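Local coordinates for protein putative 5-dehydro-2-deoxygluconokinase (Bacillus halodurans C-125, PDB 2QCV) that probably phosphorylates 5-dehydro-2-deoxy-D-gluconate with ATP, a step of myo-inositol breakdown, as a PfkB-family carbohydrate kinase, at residues 54-58 / 313-319; 256-261 / 293-298; 10-15 / 135-141. One frame throughout, in Å; residues are numbered along the deposited sequence. Where two conformers were deposited one is given.

Interaction 1: 54-58 / 313-319; sequences SSKLG and MPSVEEI
K56 NZ donates to the backbone of M313, a selenomethionine, reaching M313 O at 3.0 Å from a direction tilted 20° out of the carbonyl plane. With CG anti to the backbone N (chi1 171°) and bends at the three torsions beyond, the lysine curls over the peptide links around P314, and CG comes to lie 3.3 Å from P314 O. Its ammonium group also stands 4.5 Å from E318 OE1, too far for a salt bridge but probably close enough for some attraction. That carboxylate oxygen already accepts from S315 N at 3.0 Å, and E318 N in turn donates to S315 OG. The reciprocal pair is a capping box opening helix 316-325; K306 adds a long, weak ion pair to E318. Helix 46-56 closes nearby in a Schellman motif, with G58 at positive phi, so that the end of one helix meets the start of another within the ribokinase-like fold. A water bridges the ends, donating to K56 O and accepting from V316 N at 2.9 Å. Beside this polar seam, L57 makes the apolar contact through one branch. L57 CD2 meets V316 CG2 at 3.7 Å. The same methyl touches I319 CD1 at 3.8 Å. Y281 of helix 271-284 touches both L57 and V316.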
ATOM      1  N   SER A  54      26.956  -0.364  25.798  1.00 29.28           N
ATOM      2  CA  SER A  54      28.355  -0.615  25.554  1.00 27.11           C
ATOM      3  C   SER A  54      29.213   0.620  25.811  1.00 27.94           C
ATOM      4  O   SER A  54      30.303   0.505  26.390  1.00 28.11           O
ATOM      5  CB  SER A  54      28.582  -1.090  24.103  1.00 27.40           C
ATOM      6  OG  SER A  54      27.953  -2.352  23.901  1.00 30.92           O
ATOM      7  N   SER A  55      28.732   1.785  25.385  1.00 28.21           N
ATOM      8  CA  SER A  55      29.496   3.028  25.561  0.50 28.49           C
ATOM      9  C   SER A  55      29.618   3.337  27.039  1.00 30.93           C
ATOM     10  O   SER A  55      30.659   3.770  27.488  1.00 29.59           O
ATOM     11  CB  SER A  55      28.840   4.212  24.844  0.50 29.24           C
ATOM     12  OG  SER A  55      29.764   5.284  24.762  0.50 24.42           O
ATOM     13  N   LYS A  56      28.549   3.085  27.792  1.00 29.94           N
ATOM     14  CA  LYS A  56      28.545   3.291  29.238  1.00 30.55           C
ATOM     15  C   LYS A  56      29.595   2.401  29.919  1.00 30.56           C
ATOM     16  O   LYS A  56      30.207   2.824  30.883  1.00 28.06           O
ATOM     17  CB  LYS A  56      27.132   3.080  29.796  1.00 30.85           C
ATOM     18  CG  LYS A  56      26.975   3.037  31.335  1.00 37.14           C
ATOM     19  CD  LYS A  56      27.115   4.403  31.990  1.00 47.68           C
ATOM     20  CE  LYS A  56      26.098   4.619  33.118  1.00 55.36           C
ATOM     21  NZ  LYS A  56      26.388   3.799  34.314  1.00 62.59           N
ATOM     22  N   LEU A  57      29.847   1.205  29.389  1.00 30.06           N
ATOM     23  CA  LEU A  57      30.944   0.347  29.864  1.00 30.62           C
ATOM     24  C   LEU A  57      32.333   0.744  29.378  1.00 32.50           C
ATOM     25  O   LEU A  57      33.306   0.156  29.792  1.00 32.19           O
ATOM     26  CB  LEU A  57      30.727  -1.119  29.501  1.00 29.14           C
ATOM     27  CG  LEU A  57      29.374  -1.666  29.917  1.00 29.57           C
ATOM     28  CD1 LEU A  57      29.231  -3.143  29.515  1.00 34.27           C
ATOM     29  CD2 LEU A  57      29.125  -1.446  31.413  1.00 28.19           C
ATOM     30  N   GLY A  58      32.414   1.740  28.519  1.00 31.67           N
ATOM     31  CA  GLY A  58      33.677   2.216  28.000  1.00 29.99           C
ATOM     32  C   GLY A  58      34.080   1.647  26.654  1.00 32.21           C
ATOM     33  O   GLY A  58      35.193   1.881  26.218  1.00 32.35           O
HETATM   34  N   MSE A 313      21.445   2.788  32.396  1.00 58.79           N
HETATM   35  CA  MSE A 313      22.140   1.573  32.232  1.00 55.39           C
HETATM   36  C   MSE A 313      23.312   1.287  33.123  1.00 48.10           C
HETATM   37  O   MSE A 313      23.913   2.232  33.622  1.00 46.61           O
HETATM   38  CB  MSE A 313      21.463   0.494  31.437  1.00 60.80           C
HETATM   39  CG  MSE A 313      20.621   0.942  30.265  1.00 63.39           C
HETATM   40 SE   MSE A 313      21.633   0.759  28.670  1.00 88.55          SE
HETATM   41  CE  MSE A 313      22.385  -1.216  28.844  1.00 38.46           C
ATOM     42  N   PRO A 314      23.589   0.008  33.430  1.00 41.77           N
ATOM     43  CA  PRO A 314      24.629  -0.276  34.425  1.00 38.38           C
ATOM     44  C   PRO A 314      26.010   0.243  34.090  1.00 36.87           C
ATOM     45  O   PRO A 314      26.394   0.260  32.931  1.00 35.49           O
ATOM     46  CB  PRO A 314      24.646  -1.820  34.458  1.00 38.16           C
ATOM     47  CG  PRO A 314      23.326  -2.205  33.994  1.00 38.31           C
ATOM     48  CD  PRO A 314      22.942  -1.242  32.975  1.00 41.46           C
ATOM     49  N   SER A 315      26.760   0.633  35.122  1.00 37.74           N
ATOM     50  CA  SER A 315      28.195   0.836  35.021  1.00 34.12           C
ATOM     51  C   SER A 315      28.958  -0.471  35.250  1.00 31.14           C
ATOM     52  O   SER A 315      28.439  -1.405  35.861  1.00 32.06           O
ATOM     53  CB  SER A 315      28.704   1.811  36.094  1.00 35.83           C
ATOM     54  OG  SER A 315      28.390   1.279  37.359  1.00 35.23           O
ATOM     55  N   VAL A 316      30.192  -0.513  34.779  1.00 31.39           N
ATOM     56  CA  VAL A 316      31.113  -1.640  35.081  1.00 32.53           C
ATOM     57  C   VAL A 316      31.217  -1.874  36.595  1.00 33.85           C
ATOM     58  O   VAL A 316      31.156  -3.020  37.078  1.00 32.86           O
ATOM     59  CB  VAL A 316      32.516  -1.412  34.510  1.00 35.32           C
ATOM     60  CG1 VAL A 316      33.515  -2.446  35.074  1.00 38.70           C
ATOM     61  CG2 VAL A 316      32.506  -1.477  33.014  1.00 32.40           C
ATOM     62  N   GLU A 317      31.366  -0.787  37.355  1.00 33.92           N
ATOM     63  CA  GLU A 317      31.424  -0.889  38.818  1.00 35.43           C
ATOM     64  C   GLU A 317      30.173  -1.533  39.434  1.00 34.75           C
ATOM     65  O   GLU A 317      30.297  -2.369  40.327  1.00 32.39           O
ATOM     66  CB  GLU A 317      31.633   0.502  39.430  1.00 37.33           C
ATOM     67  CG  GLU A 317      33.014   1.091  39.130  1.00 44.71           C
ATOM     68  CD  GLU A 317      33.192   1.630  37.704  1.00 54.27           C
ATOM     69  OE1 GLU A 317      32.185   1.909  36.990  1.00 44.65           O
ATOM     70  OE2 GLU A 317      34.368   1.772  37.304  1.00 60.14           O
ATOM     71  N   GLU A 318      28.982  -1.146  38.964  1.00 32.95           N
ATOM     72  CA  GLU A 318      27.742  -1.729  39.477  1.00 35.75           C
ATOM     73  C   GLU A 318      27.666  -3.213  39.128  1.00 33.35           C
ATOM     74  O   GLU A 318      27.283  -4.028  39.963  1.00 31.19           O
ATOM     75  CB  GLU A 318      26.500  -1.051  38.900  1.00 35.36           C
ATOM     76  CG  GLU A 318      26.228   0.299  39.470  1.00 40.56           C
ATOM     77  CD  GLU A 318      25.118   1.016  38.742  1.00 44.81           C
ATOM     78  OE1 GLU A 318      25.030   0.909  37.496  1.00 45.38           O
ATOM     79  OE2 GLU A 318      24.326   1.698  39.428  1.00 58.16           O
ATOM     80  N   ILE A 319      28.003  -3.539  37.882  1.00 33.43           N
ATOM     81  CA  ILE A 319      28.016  -4.950  37.426  1.00 31.48           C
ATOM     82  C   ILE A 319      28.968  -5.758  38.295  1.00 29.46           C
ATOM     83  O   ILE A 319      28.609  -6.810  38.798  1.00 31.60           O
ATOM     84  CB  ILE A 319      28.402  -5.082  35.917  1.00 29.70           C
ATOM     85  CG1 ILE A 319      27.288  -4.508  35.031  1.00 30.88           C
ATOM     86  CG2 ILE A 319      28.719  -6.554  35.539  1.00 28.39           C
ATOM     87  CD1 ILE A 319      27.700  -4.168  33.601  1.00 27.97           C
TER
HETATM   88  O   HOH W   1      30.868   1.942  33.347  1.00 37.31           O

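Interaction 2: 256-261 / 293-298; sequences YRGYAY and LKYGSA
Y256 meets helix 289-305 through the root of its side chain: its CB packs against CD1 of L293, while the ring leads away. The same methyl lies against the backbone that follows, with L293 CD1 3.5 Å from R257 C. The R257 carbonyl oxygen takes a hydrogen bond from a water that also accepts from K294 NZ, tying strand to helix. G258 and L293 have the closest CA atoms of the two segments, and a CB on the glycine would fall 2.8 Å from L293 CB, a clash. Strand 255-258 is the outermost strand, within this chain, at one end of the mixed central sheet of the ribokinase-like fold, and helix 289-305 packs on it; the axes of 256-258 and 293-298 pass 8.3 Å apart, their directions 22° from parallel. Y259 lies alongside K294, whose NZ sits at the ring edge, 3.9 Å from Y259 CE2. The carbonyl oxygen of Y259 presses on S297, 3.0 Å from S297 CB. With OG set opposite the carbonyl carbon (chi1 -49°), the S297 hydroxyl turns back to donate to L293 O at 2.7 Å; S297 N reaches that oxygen from the other face of its plane. Beyond A260, Y261 directs its ring onto the helix. A298 CB lies over one face, 4.2 Å from the ring centroid and 25° off the normal, and the hydroxyl rests near K294 CB, 3.8 Å from OH. Replacing the tyrosine with an alanine would probably open a gap over A298 and K294, leaving that methyl without its CH-pi partner. A second water links Y261 N to S297 O, and I323 of helix 316-325 also touches the Y261 side chain.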
ATOM      1  N   TYR A 256      29.545 -23.660  28.862  1.00 27.93           N
ATOM      2  CA  TYR A 256      29.705 -22.818  30.059  1.00 28.80           C
ATOM      3  C   TYR A 256      28.331 -22.419  30.543  1.00 30.39           C
ATOM      4  O   TYR A 256      27.410 -22.303  29.730  1.00 27.90           O
ATOM      5  CB  TYR A 256      30.491 -21.538  29.726  1.00 30.52           C
ATOM      6  CG  TYR A 256      31.832 -21.834  29.147  1.00 31.47           C
ATOM      7  CD1 TYR A 256      32.924 -22.005  29.971  1.00 38.56           C
ATOM      8  CD2 TYR A 256      32.007 -21.972  27.756  1.00 31.64           C
ATOM      9  CE1 TYR A 256      34.165 -22.292  29.453  1.00 35.47           C
ATOM     10  CE2 TYR A 256      33.256 -22.255  27.225  1.00 36.94           C
ATOM     11  CZ  TYR A 256      34.332 -22.411  28.092  1.00 39.85           C
ATOM     12  OH  TYR A 256      35.605 -22.725  27.645  1.00 41.18           O
ATOM     13  N   ARG A 257      28.192 -22.219  31.847  1.00 27.82           N
ATOM     14  CA  ARG A 257      26.913 -21.900  32.449  1.00 26.95           C
ATOM     15  C   ARG A 257      27.003 -20.597  33.204  1.00 27.01           C
ATOM     16  O   ARG A 257      28.005 -20.311  33.862  1.00 27.22           O
ATOM     17  CB  ARG A 257      26.496 -23.050  33.380  1.00 29.85           C
ATOM     18  CG  ARG A 257      25.298 -22.741  34.212  1.00 37.62           C
ATOM     19  CD  ARG A 257      25.203 -23.702  35.359  1.00 53.24           C
ATOM     20  NE  ARG A 257      24.758 -25.036  34.965  1.00 58.87           N
ATOM     21  CZ  ARG A 257      23.503 -25.471  35.066  1.00 54.64           C
ATOM     22  NH1 ARG A 257      22.512 -24.671  35.475  1.00 49.09           N
ATOM     23  NH2 ARG A 257      23.238 -26.715  34.720  1.00 45.03           N
ATOM     24  N   GLY A 258      25.974 -19.791  33.031  1.00 26.43           N
ATOM     25  CA  GLY A 258      25.752 -18.536  33.746  1.00 27.97           C
ATOM     26  C   GLY A 258      24.468 -18.612  34.544  1.00 29.34           C
ATOM     27  O   GLY A 258      23.613 -19.510  34.296  1.00 26.32           O
ATOM     28  N   TYR A 259      24.297 -17.633  35.442  1.00 26.78           N
ATOM     29  CA  TYR A 259      23.243 -17.634  36.432  1.00 27.05           C
ATOM     30  C   TYR A 259      22.564 -16.281  36.460  1.00 28.01           C
ATOM     31  O   TYR A 259      23.236 -15.236  36.437  1.00 28.80           O
ATOM     32  CB  TYR A 259      23.806 -17.963  37.853  1.00 28.66           C
ATOM     33  CG  TYR A 259      24.712 -19.173  37.807  1.00 29.12           C
ATOM     34  CD1 TYR A 259      24.187 -20.462  37.918  1.00 31.96           C
ATOM     35  CD2 TYR A 259      26.062 -19.032  37.527  1.00 30.34           C
ATOM     36  CE1 TYR A 259      25.009 -21.558  37.798  1.00 31.29           C
ATOM     37  CE2 TYR A 259      26.870 -20.120  37.392  1.00 34.71           C
ATOM     38  CZ  TYR A 259      26.329 -21.385  37.550  1.00 28.86           C
ATOM     39  OH  TYR A 259      27.178 -22.459  37.412  1.00 33.36           O
ATOM     40  N   ALA A 260      21.240 -16.332  36.532  1.00 27.26           N
ATOM     41  CA  ALA A 260      20.420 -15.139  36.822  1.00 26.04           C
ATOM     42  C   ALA A 260      20.747 -14.606  38.205  1.00 28.54           C
ATOM     43  O   ALA A 260      21.001 -15.396  39.141  1.00 27.79           O
ATOM     44  CB  ALA A 260      18.938 -15.442  36.714  1.00 29.55           C
ATOM     45  N   TYR A 261      20.757 -13.275  38.327  1.00 27.67           N
ATOM     46  CA  TYR A 261      20.942 -12.622  39.633  1.00 27.95           C
ATOM     47  C   TYR A 261      19.603 -12.349  40.292  1.00 31.51           C
ATOM     48  O   TYR A 261      18.649 -12.008  39.614  1.00 34.03           O
ATOM     49  CB  TYR A 261      21.796 -11.358  39.489  1.00 29.21           C
ATOM     50  CG  TYR A 261      23.232 -11.729  39.297  1.00 29.24           C
ATOM     51  CD1 TYR A 261      23.729 -12.052  38.030  1.00 26.72           C
ATOM     52  CD2 TYR A 261      24.093 -11.813  40.376  1.00 29.45           C
ATOM     53  CE1 TYR A 261      25.062 -12.444  37.843  1.00 30.06           C
ATOM     54  CE2 TYR A 261      25.418 -12.193  40.209  1.00 28.82           C
ATOM     55  CZ  TYR A 261      25.895 -12.526  38.955  1.00 28.47           C
ATOM     56  OH  TYR A 261      27.180 -12.933  38.819  1.00 29.16           O
ATOM     57  N   LEU A 293      29.322 -14.544  30.760  1.00 26.17           N
ATOM     58  CA  LEU A 293      27.948 -14.888  31.133  1.00 25.32           C
ATOM     59  C   LEU A 293      27.498 -14.193  32.434  1.00 26.47           C
ATOM     60  O   LEU A 293      26.330 -13.774  32.537  1.00 25.30           O
ATOM     61  CB  LEU A 293      27.787 -16.406  31.228  1.00 25.80           C
ATOM     62  CG  LEU A 293      27.940 -17.250  29.963  1.00 25.15           C
ATOM     63  CD1 LEU A 293      27.984 -18.771  30.347  1.00 27.65           C
ATOM     64  CD2 LEU A 293      26.813 -16.968  28.920  1.00 22.95           C
ATOM     65  N   LYS A 294      28.419 -14.021  33.391  1.00 26.41           N
ATOM     66  CA  LYS A 294      28.080 -13.341  34.649  1.00 26.19           C
ATOM     67  C   LYS A 294      27.869 -11.855  34.419  1.00 25.73           C
ATOM     68  O   LYS A 294      26.951 -11.246  34.967  1.00 26.08           O
ATOM     69  CB  LYS A 294      29.190 -13.526  35.670  1.00 27.04           C
ATOM     70  CG  LYS A 294      29.504 -14.965  36.003  1.00 25.19           C
ATOM     71  CD  LYS A 294      30.447 -15.124  37.197  1.00 26.22           C
ATOM     72  CE  LYS A 294      30.984 -16.571  37.305  1.00 28.72           C
ATOM     73  NZ  LYS A 294      29.869 -17.561  37.342  1.00 25.06           N
ATOM     74  N   TYR A 295      28.731 -11.248  33.607  1.00 24.63           N
ATOM     75  CA  TYR A 295      28.555  -9.861  33.241  1.00 25.05           C
ATOM     76  C   TYR A 295      27.211  -9.609  32.568  1.00 26.17           C
ATOM     77  O   TYR A 295      26.562  -8.652  32.925  1.00 24.84           O
ATOM     78  CB  TYR A 295      29.704  -9.369  32.354  1.00 24.11           C
ATOM     79  CG  TYR A 295      30.907  -8.918  33.137  1.00 26.68           C
ATOM     80  CD1 TYR A 295      31.763  -9.851  33.763  1.00 29.23           C
ATOM     81  CD2 TYR A 295      31.233  -7.570  33.228  1.00 28.11           C
ATOM     82  CE1 TYR A 295      32.864  -9.438  34.456  1.00 31.21           C
ATOM     83  CE2 TYR A 295      32.382  -7.136  33.964  1.00 31.45           C
ATOM     84  CZ  TYR A 295      33.179  -8.087  34.560  1.00 34.26           C
ATOM     85  OH  TYR A 295      34.300  -7.734  35.282  1.00 34.75           O
ATOM     86  N   GLY A 296      26.791 -10.459  31.632  1.00 24.34           N
ATOM     87  CA  GLY A 296      25.522 -10.244  30.935  1.00 26.01           C
ATOM     88  C   GLY A 296      24.366 -10.384  31.924  1.00 26.82           C
ATOM     89  O   GLY A 296      23.447  -9.558  31.965  1.00 26.46           O
ATOM     90  N   SER A 297      24.435 -11.423  32.741  1.00 25.56           N
ATOM     91  CA  SER A 297      23.385 -11.659  33.706  1.00 26.51           C
ATOM     92  C   SER A 297      23.278 -10.562  34.764  1.00 27.11           C
ATOM     93  O   SER A 297      22.167 -10.129  35.113  1.00 25.75           O
ATOM     94  CB  SER A 297      23.585 -13.019  34.388  1.00 26.50           C
ATOM     95  OG  SER A 297      23.811 -14.018  33.440  1.00 31.62           O
ATOM     96  N   ALA A 298      24.409 -10.102  35.281  1.00 26.30           N
ATOM     97  CA  ALA A 298      24.398  -9.038  36.282  1.00 27.17           C
ATOM     98  C   ALA A 298      23.836  -7.725  35.711  1.00 28.28           C
ATOM     99  O   ALA A 298      23.043  -7.015  36.355  1.00 26.98           O
ATOM    100  CB  ALA A 298      25.848  -8.839  36.868  1.00 24.56           C
TER
HETATM  101  O   HOH W   2      29.226 -18.034  34.641  1.00 24.67           O
HETATM  102  O   HOH W   3      20.178 -11.816  35.829  1.00 23.78           O

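Interaction 3: 10-15 / 135-141; sequences REFDLI and YIRRSKL
Main-chain bonds align F12 and S139 in parallel. R138 O accepts from F12 N at 2.9 Å in a nearly straight bond and from E11 N in a more bent one, the two donors arriving from opposite faces of its plane. K140 N returns a bond to F12 O at 3.0 Å, and further along I15 N donates to L141 O at 3.1 Å. The S139 hydroxyl, swung away from its own amide nitrogen (chi1 -169°), donates to that last oxygen from the opposite face at 2.8 Å. In one of two modelled conformers, R10 NH1 reaches S139 O at 2.7 Å from above the carbonyl plane and bonds also to D169 O. The Y135 hydroxyl is hydrogen-bonded to F63 N. The contact lies at the starts of strands 12-17 and 139-145, parallel neighbours in the central sheet of the ribokinase-like fold, each interrupted by a bulge or short loop; a type I turn from I136 to S139 carries the chain from helix 133-136 into the second. Two ion pairs add to the main-chain bonds. E11 OE2 forms a salt bridge to R138 NH1 at 3.2 Å, the carboxylate and guanidinium planes 49° apart. D13 and K140 run side by side, their salt bridge from OD1 to NZ being weak at 3.4 Å, whereas D13 OD2 accepts from K60 N. F12 CE2 lies over the face of the R138 guanidinium. Apolar contacts gather round Y135. I15 CD1 sits over one face of its ring, 3.9 Å from the centroid and 16° off the normal, and F12 meets the ring obliquely.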
ATOM      1  N   ARG A  10      41.729  -1.662  14.513  0.50 35.87           N
ATOM      2  CA  ARG A  10      40.320  -1.382  14.749  0.50 33.78           C
ATOM      3  C   ARG A  10      40.162  -0.202  15.693  0.50 33.35           C
ATOM      4  O   ARG A  10      40.842  -0.100  16.704  0.50 32.97           O
ATOM      5  CB  ARG A  10      39.591  -2.609  15.292  0.50 32.73           C
ATOM      6  CG  ARG A  10      39.705  -3.855  14.413  0.50 35.21           C
ATOM      7  CD  ARG A  10      39.250  -3.628  12.974  0.50 36.13           C
ATOM      8  NE  ARG A  10      39.760  -4.662  12.070  0.50 35.08           N
ATOM      9  CZ  ARG A  10      39.140  -5.806  11.769  0.50 35.61           C
ATOM     10  NH1 ARG A  10      37.958  -6.114  12.285  0.50 34.03           N
ATOM     11  NH2 ARG A  10      39.717  -6.662  10.932  0.50 40.17           N
ATOM     12  N   GLU A  11      39.297   0.703  15.278  1.00 31.35           N
ATOM     13  CA  GLU A  11      38.876   1.905  15.998  1.00 31.59           C
ATOM     14  C   GLU A  11      37.621   1.690  16.841  1.00 32.89           C
ATOM     15  O   GLU A  11      37.464   2.267  17.915  1.00 34.99           O
ATOM     16  CB  GLU A  11      38.609   3.008  14.985  1.00 32.16           C
ATOM     17  CG  GLU A  11      39.909   3.490  14.377  1.00 44.96           C
ATOM     18  CD  GLU A  11      39.668   4.299  13.126  1.00 56.70           C
ATOM     19  OE1 GLU A  11      39.499   3.683  12.054  1.00 60.53           O
ATOM     20  OE2 GLU A  11      39.637   5.540  13.227  1.00 59.12           O
ATOM     21  N   PHE A  12      36.736   0.824  16.381  1.00 28.40           N
ATOM     22  CA  PHE A  12      35.506   0.525  17.127  1.00 27.04           C
ATOM     23  C   PHE A  12      35.556  -0.876  17.771  1.00 29.17           C
ATOM     24  O   PHE A  12      36.026  -1.844  17.169  1.00 27.44           O
ATOM     25  CB  PHE A  12      34.297   0.596  16.196  1.00 27.25           C
ATOM     26  CG  PHE A  12      34.021   1.981  15.681  1.00 25.73           C
ATOM     27  CD1 PHE A  12      33.365   2.905  16.478  1.00 30.47           C
ATOM     28  CD2 PHE A  12      34.422   2.363  14.417  1.00 29.84           C
ATOM     29  CE1 PHE A  12      33.120   4.189  16.021  1.00 32.02           C
ATOM     30  CE2 PHE A  12      34.186   3.668  13.960  1.00 34.95           C
ATOM     31  CZ  PHE A  12      33.546   4.566  14.781  1.00 30.11           C
ATOM     32  N   ASP A  13      35.008  -0.998  18.970  1.00 28.57           N
ATOM     33  CA  ASP A  13      34.726  -2.322  19.537  1.00 28.03           C
ATOM     34  C   ASP A  13      33.509  -2.991  18.881  1.00 27.42           C
ATOM     35  O   ASP A  13      33.526  -4.175  18.609  1.00 27.88           O
ATOM     36  CB  ASP A  13      34.533  -2.198  21.038  1.00 28.91           C
ATOM     37  CG  ASP A  13      35.792  -1.765  21.734  1.00 31.03           C
ATOM     38  OD1 ASP A  13      36.770  -2.524  21.675  1.00 31.78           O
ATOM     39  OD2 ASP A  13      35.790  -0.691  22.330  1.00 29.26           O
ATOM     40  N   LEU A  14      32.462  -2.220  18.602  1.00 24.66           N
ATOM     41  CA  LEU A  14      31.295  -2.746  17.933  1.00 27.77           C
ATOM     42  C   LEU A  14      30.599  -1.660  17.133  1.00 26.88           C
ATOM     43  O   LEU A  14      30.678  -0.458  17.470  1.00 26.91           O
ATOM     44  CB  LEU A  14      30.315  -3.383  18.914  1.00 28.34           C
ATOM     45  CG  LEU A  14      29.441  -2.525  19.802  1.00 34.28           C
ATOM     46  CD1 LEU A  14      28.344  -3.415  20.403  1.00 30.59           C
ATOM     47  CD2 LEU A  14      30.276  -1.849  20.907  1.00 32.44           C
ATOM     48  N   ILE A  15      29.970  -2.100  16.045  1.00 25.57           N
ATOM     49  CA  ILE A  15      29.029  -1.312  15.275  1.00 25.17           C
ATOM     50  C   ILE A  15      27.757  -2.155  15.202  1.00 27.74           C
ATOM     51  O   ILE A  15      27.817  -3.351  14.859  1.00 26.89           O
ATOM     52  CB  ILE A  15      29.556  -1.023  13.857  1.00 24.98           C
ATOM     53  CG1 ILE A  15      30.723  -0.052  13.944  1.00 25.81           C
ATOM     54  CG2 ILE A  15      28.430  -0.424  12.974  1.00 25.11           C
ATOM     55  CD1 ILE A  15      31.436   0.161  12.568  1.00 26.08           C
ATOM     56  N   TYR A 135      33.191   1.815   6.872  1.00 28.26           N
ATOM     57  CA  TYR A 135      32.823   2.025   8.262  1.00 26.98           C
ATOM     58  C   TYR A 135      32.871   0.705   8.991  1.00 23.97           C
ATOM     59  O   TYR A 135      33.519   0.569  10.010  1.00 22.79           O
ATOM     60  CB  TYR A 135      31.426   2.581   8.335  1.00 26.33           C
ATOM     61  CG  TYR A 135      30.983   3.056   9.690  1.00 24.89           C
ATOM     62  CD1 TYR A 135      31.720   3.952  10.423  1.00 26.22           C
ATOM     63  CD2 TYR A 135      29.777   2.619  10.229  1.00 26.26           C
ATOM     64  CE1 TYR A 135      31.243   4.428  11.654  1.00 28.02           C
ATOM     65  CE2 TYR A 135      29.339   3.068  11.446  1.00 24.04           C
ATOM     66  CZ  TYR A 135      30.050   3.985  12.138  1.00 29.41           C
ATOM     67  OH  TYR A 135      29.533   4.435  13.337  1.00 29.52           O
ATOM     68  N   ILE A 136      32.186  -0.284   8.452  1.00 25.22           N
ATOM     69  CA  ILE A 136      32.153  -1.625   9.065  1.00 25.01           C
ATOM     70  C   ILE A 136      33.547  -2.201   9.332  1.00 27.89           C
ATOM     71  O   ILE A 136      33.829  -2.722  10.413  1.00 25.83           O
ATOM     72  CB  ILE A 136      31.308  -2.594   8.181  1.00 24.88           C
ATOM     73  CG1 ILE A 136      29.834  -2.178   8.207  1.00 28.96           C
ATOM     74  CG2 ILE A 136      31.501  -4.070   8.593  1.00 24.55           C
ATOM     75  CD1 ILE A 136      28.915  -2.979   7.209  1.00 26.24           C
ATOM     76  N   ARG A 137      34.459  -2.065   8.376  1.00 27.76           N
ATOM     77  CA  ARG A 137      35.781  -2.631   8.557  1.00 26.98           C
ATOM     78  C   ARG A 137      36.651  -2.017   9.663  1.00 27.40           C
ATOM     79  O   ARG A 137      37.685  -2.579   9.971  1.00 26.87           O
ATOM     80  CB  ARG A 137      36.549  -2.648   7.257  1.00 28.23           C
ATOM     81  CG  ARG A 137      36.974  -1.323   6.795  1.00 26.84           C
ATOM     82  CD  ARG A 137      37.531  -1.458   5.383  1.00 36.13           C
ATOM     83  NE  ARG A 137      37.987  -0.167   4.910  1.00 45.10           N
ATOM     84  CZ  ARG A 137      38.018   0.202   3.624  1.00 54.61           C
ATOM     85  NH1 ARG A 137      37.611  -0.615   2.653  1.00 57.38           N
ATOM     86  NH2 ARG A 137      38.436   1.419   3.310  1.00 47.34           N
ATOM     87  N   ARG A 138      36.219  -0.904  10.250  1.00 27.66           N
ATOM     88  CA  ARG A 138      36.921  -0.272  11.377  1.00 27.49           C
ATOM     89  C   ARG A 138      36.537  -0.845  12.715  1.00 26.86           C
ATOM     90  O   ARG A 138      36.972  -0.354  13.755  1.00 28.49           O
ATOM     91  CB  ARG A 138      36.560   1.204  11.401  1.00 27.77           C
ATOM     92  CG  ARG A 138      36.853   1.830  10.082  1.00 36.31           C
ATOM     93  CD  ARG A 138      37.211   3.252  10.187  1.00 42.74           C
ATOM     94  NE  ARG A 138      36.097   4.140  10.145  1.00 45.99           N
ATOM     95  CZ  ARG A 138      35.869   5.134  11.004  1.00 47.92           C
ATOM     96  NH1 ARG A 138      36.641   5.386  12.060  1.00 50.88           N
ATOM     97  NH2 ARG A 138      34.817   5.876  10.800  1.00 37.11           N
ATOM     98  N   SER A 139      35.703  -1.868  12.697  1.00 24.84           N
ATOM     99  CA  SER A 139      35.181  -2.478  13.932  1.00 26.81           C
ATOM    100  C   SER A 139      35.645  -3.925  14.173  1.00 28.04           C
ATOM    101  O   SER A 139      35.868  -4.697  13.247  1.00 27.38           O
ATOM    102  CB  SER A 139      33.659  -2.437  13.941  1.00 26.51           C
ATOM    103  OG  SER A 139      33.154  -2.794  15.228  1.00 26.73           O
ATOM    104  N   LYS A 140      35.767  -4.275  15.440  1.00 27.14           N
ATOM    105  CA  LYS A 140      35.974  -5.651  15.869  1.00 28.37           C
ATOM    106  C   LYS A 140      34.792  -6.545  15.571  1.00 29.49           C
ATOM    107  O   LYS A 140      34.964  -7.692  15.098  1.00 26.21           O
ATOM    108  CB  LYS A 140      36.267  -5.670  17.386  1.00 29.62           C
ATOM    109  CG  LYS A 140      37.568  -5.013  17.792  1.00 34.47           C
ATOM    110  CD  LYS A 140      37.831  -5.185  19.315  1.00 34.80           C
ATOM    111  CE  LYS A 140      38.904  -4.200  19.738  1.00 41.93           C
ATOM    112  NZ  LYS A 140      39.426  -4.488  21.089  1.00 47.76           N
ATOM    113  N   LEU A 141      33.594  -6.010  15.832  1.00 26.43           N
ATOM    114  CA  LEU A 141      32.308  -6.759  15.787  1.00 28.43           C
ATOM    115  C   LEU A 141      31.246  -5.964  15.021  1.00 27.14           C
ATOM    116  O   LEU A 141      31.201  -4.731  15.103  1.00 26.47           O
ATOM    117  CB  LEU A 141      31.711  -6.940  17.202  1.00 29.23           C
ATOM    118  CG  LEU A 141      32.518  -7.515  18.360  1.00 32.23           C
ATOM    119  CD1 LEU A 141      31.734  -7.513  19.632  1.00 31.88           C
ATOM    120  CD2 LEU A 141      33.010  -8.911  18.056  1.00 34.45           C
TER

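How the interactions relate
Interactions 1 and 2 lie 15 Å apart between centres and touch directly: I319 CG2 packs on Y295 CD2 at 3.6 Å and on A298 CB at 3.9 Å, joining the consecutive helices 289-305 and 316-325. Interaction 3, about 19 Å from interaction 1 between centres, meets it where S54 OG is 3.7 Å from L14 CD1. Interactions 2 and 3 do not touch, their nearest atoms being about 13 Å apart, yet both reach the same central sheet. Helix 271-284, whose start carries the GAGD sequence that in PfkB kinases lies at the phosphoryl-transfer site, borders all three: interaction 1 at S274, S277 and Y281, interaction 2 at Y275 and F279, interaction 3 toward the far end at L280 and I284.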